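Long-range contact in putative peptidyl-arginine deiminase (Chlorobium tepidum, PDB 1XKN), which probably hydrolyses the guanidino group of agmatine or of peptidyl arginine, as a member of the Porphyromonas-type peptidyl-arginine deiminase family: residues A[168-173]-A[200-205]. Numbering follows the deposited sequence.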
loop_
_atom_site.group_PDB
_atom_site.type_symbol
_atom_site.label_atom_id
_atom_site.label_comp_id
_atom_site.label_asym_id
_atom_site.label_seq_id
_atom_site.Cartn_x
_atom_site.Cartn_y
_atom_site.Cartn_z
ATOM N N LEU A 168 0.571 6.143 13.670
ATOM C CA LEU A 168 0.794 6.244 12.234
ATOM C C LEU A 168 2.298 6.338 12.024
ATOM O O LEU A 168 2.965 7.217 12.579
ATOM C CB LEU A 168 0.083 7.468 11.642
ATOM C CG LEU A 168 0.249 7.670 10.130
ATOM C CD1 LEU A 168 -0.959 8.399 9.563
ATOM C CD2 LEU A 168 1.533 8.443 9.836
ATOM N N LEU A 169 2.818 5.404 11.235
ATOM C CA LEU A 169 4.241 5.329 10.924
ATOM C C LEU A 169 4.486 5.941 9.546
ATOM O O LEU A 169 3.752 5.664 8.597
ATOM C CB LEU A 169 4.683 3.863 10.924
ATOM C CG LEU A 169 6.169 3.554 10.755
ATOM C CD1 LEU A 169 6.922 4.049 11.980
ATOM C CD2 LEU A 169 6.376 2.052 10.580
ATOM N N THR A 170 5.515 6.777 9.437
ATOM C CA THR A 170 5.836 7.413 8.160
ATOM C C THR A 170 7.329 7.720 8.103
ATOM O O THR A 170 8.085 7.282 8.971
ATOM C CB THR A 170 5.016 8.716 7.975
ATOM O OG1 THR A 170 5.171 9.201 6.637
ATOM C CG2 THR A 170 5.480 9.791 8.951
ATOM N N THR A 171 7.764 8.451 7.081
ATOM C CA THR A 171 9.179 8.797 6.977
ATOM C C THR A 171 9.357 10.282 6.728
ATOM O O THR A 171 8.548 10.919 6.047
ATOM C CB THR A 171 9.896 8.048 5.830
ATOM O OG1 THR A 171 9.368 8.481 4.572
ATOM C CG2 THR A 171 9.716 6.548 5.973
ATOM N N THR A 172 10.427 10.829 7.286
ATOM C CA THR A 172 10.741 12.235 7.106
ATOM C C THR A 172 11.145 12.437 5.650
ATOM O O THR A 172 10.800 13.441 5.030
ATOM C CB THR A 172 11.895 12.651 8.035
ATOM O OG1 THR A 172 11.454 12.576 9.395
ATOM C CG2 THR A 172 12.351 14.070 7.730
ATOM N N ALA A 173 11.860 11.460 5.103
ATOM C CA ALA A 173 12.316 11.531 3.723
ATOM C C ALA A 173 11.185 11.814 2.743
ATOM O O ALA A 173 11.361 12.566 1.784
ATOM C CB ALA A 173 13.025 10.236 3.338
ATOM N N GLU A 200 -3.467 9.719 16.681
ATOM C CA GLU A 200 -3.020 10.475 17.849
ATOM C C GLU A 200 -1.522 10.711 17.943
ATOM O O GLU A 200 -1.086 11.709 18.522
ATOM C CB GLU A 200 -3.478 9.779 19.134
ATOM C CG GLU A 200 -4.936 10.011 19.498
ATOM C CD GLU A 200 -5.899 9.397 18.511
ATOM O OE1 GLU A 200 -5.916 8.153 18.388
ATOM O OE2 GLU A 200 -6.643 10.158 17.860
ATOM N N LYS A 201 -0.734 9.794 17.393
ATOM C CA LYS A 201 0.716 9.923 17.444
ATOM C C LYS A 201 1.352 9.539 16.120
ATOM O O LYS A 201 1.071 8.475 15.570
ATOM C CB LYS A 201 1.280 9.035 18.562
ATOM C CG LYS A 201 2.789 9.163 18.783
ATOM C CD LYS A 201 3.239 8.284 19.943
ATOM C CE LYS A 201 4.717 8.461 20.256
ATOM N NZ LYS A 201 5.139 7.582 21.392
ATOM N N VAL A 202 2.204 10.420 15.611
ATOM C CA VAL A 202 2.905 10.173 14.365
ATOM C C VAL A 202 4.340 9.783 14.680
ATOM O O VAL A 202 5.055 10.504 15.381
ATOM C CB VAL A 202 2.917 11.420 13.455
ATOM C CG1 VAL A 202 3.649 11.110 12.158
ATOM C CG2 VAL A 202 1.490 11.864 13.169
ATOM N N LEU A 203 4.750 8.630 14.166
ATOM C CA LEU A 203 6.098 8.121 14.381
ATOM C C LEU A 203 6.908 8.369 13.117
ATOM O O LEU A 203 6.677 7.734 12.084
ATOM C CB LEU A 203 6.042 6.621 14.681
ATOM C CG LEU A 203 5.199 6.180 15.879
ATOM C CD1 LEU A 203 5.082 4.667 15.885
ATOM C CD2 LEU A 203 5.831 6.676 17.172
ATOM N N TRP A 204 7.864 9.286 13.200
ATOM C CA TRP A 204 8.683 9.632 12.045
ATOM C C TRP A 204 9.994 8.877 11.898
ATOM O O TRP A 204 10.932 9.095 12.666
ATOM C CB TRP A 204 9.001 11.129 12.049
ATOM C CG TRP A 204 7.817 12.022 11.925
ATOM C CD1 TRP A 204 6.996 12.446 12.929
ATOM C CD2 TRP A 204 7.336 12.635 10.724
ATOM N NE1 TRP A 204 6.032 13.293 12.425
ATOM C CE2 TRP A 204 6.217 13.421 11.073
ATOM C CE3 TRP A 204 7.742 12.591 9.382
ATOM C CZ2 TRP A 204 5.501 14.164 10.132
ATOM C CZ3 TRP A 204 7.028 13.330 8.444
ATOM C CH2 TRP A 204 5.916 14.105 8.826
ATOM N N LEU A 205 10.062 7.999 10.902
ATOM C CA LEU A 205 11.292 7.264 10.627
ATOM C C LEU A 205 12.128 8.162 9.720
ATOM O O LEU A 205 11.686 9.253 9.352
ATOM C CB LEU A 205 10.994 5.935 9.929
ATOM C CG LEU A 205 10.210 4.923 10.771
ATOM C CD1 LEU A 205 9.961 3.662 9.948
ATOM C CD2 LEU A 205 10.998 4.588 12.030
#
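Main-chain hydrogen bonds zip Leu168 through Thr172 to Lys201 through Leu205 in parallel register, with every second residue of each segment taking part. Leu168 N gives to Lys201 O, and the return bond from Leu203 N to Leu168 O is short, 2.8 Å, and almost straight (177° at the hydrogen). Thr170 likewise turns both backbone groups to that strand, N to Leu203 O and O to Leu205 N. The last bond, Thr172 N to Leu205 O at 2.9 Å, already comes from the first turn of helix 172-175, whose N-cap is Thr171: its OG1 reaches Cys174 N and also pairs with Gly216 O. The pairing is that of a right-handed beta-alpha-beta crossover, in which strand 167-171 leads through helices 172-175 and 186-197 to the neighbouring parallel strand 201-205, at the edge of a small mixed sheet whose other flank is strand 160-162. Apolar and aromatic contacts then divide between the two faces. On one, Leu169 CD1 lies against Leu205 CG at 3.6 Å and Leu203 CB at 3.8 Å; Ala222 and Phe224 of strand 222-226 and Leu252 and Leu253 of helix 243-253 continue this layer. On the other, the indole of Trp204 leans toward Thr170, alongside it. Thr170 CG2 sits over its six-membered ring in a CH-pi contact, 3.9 Å from the centroid and 20° off the normal, while Val202 CG1 stands over the pyrrole part of the same face, 3.2 Å above the plane, and touches Thr170 CG2. With OG1 anti to the backbone N (chi1 -170°), Thr170 hands its hydroxyl to Ala159 O and its methyl to the ring. Trp204 NE1 bonds Glu190, and Lys186 adds a cation-pi contact, both from helix 186-197.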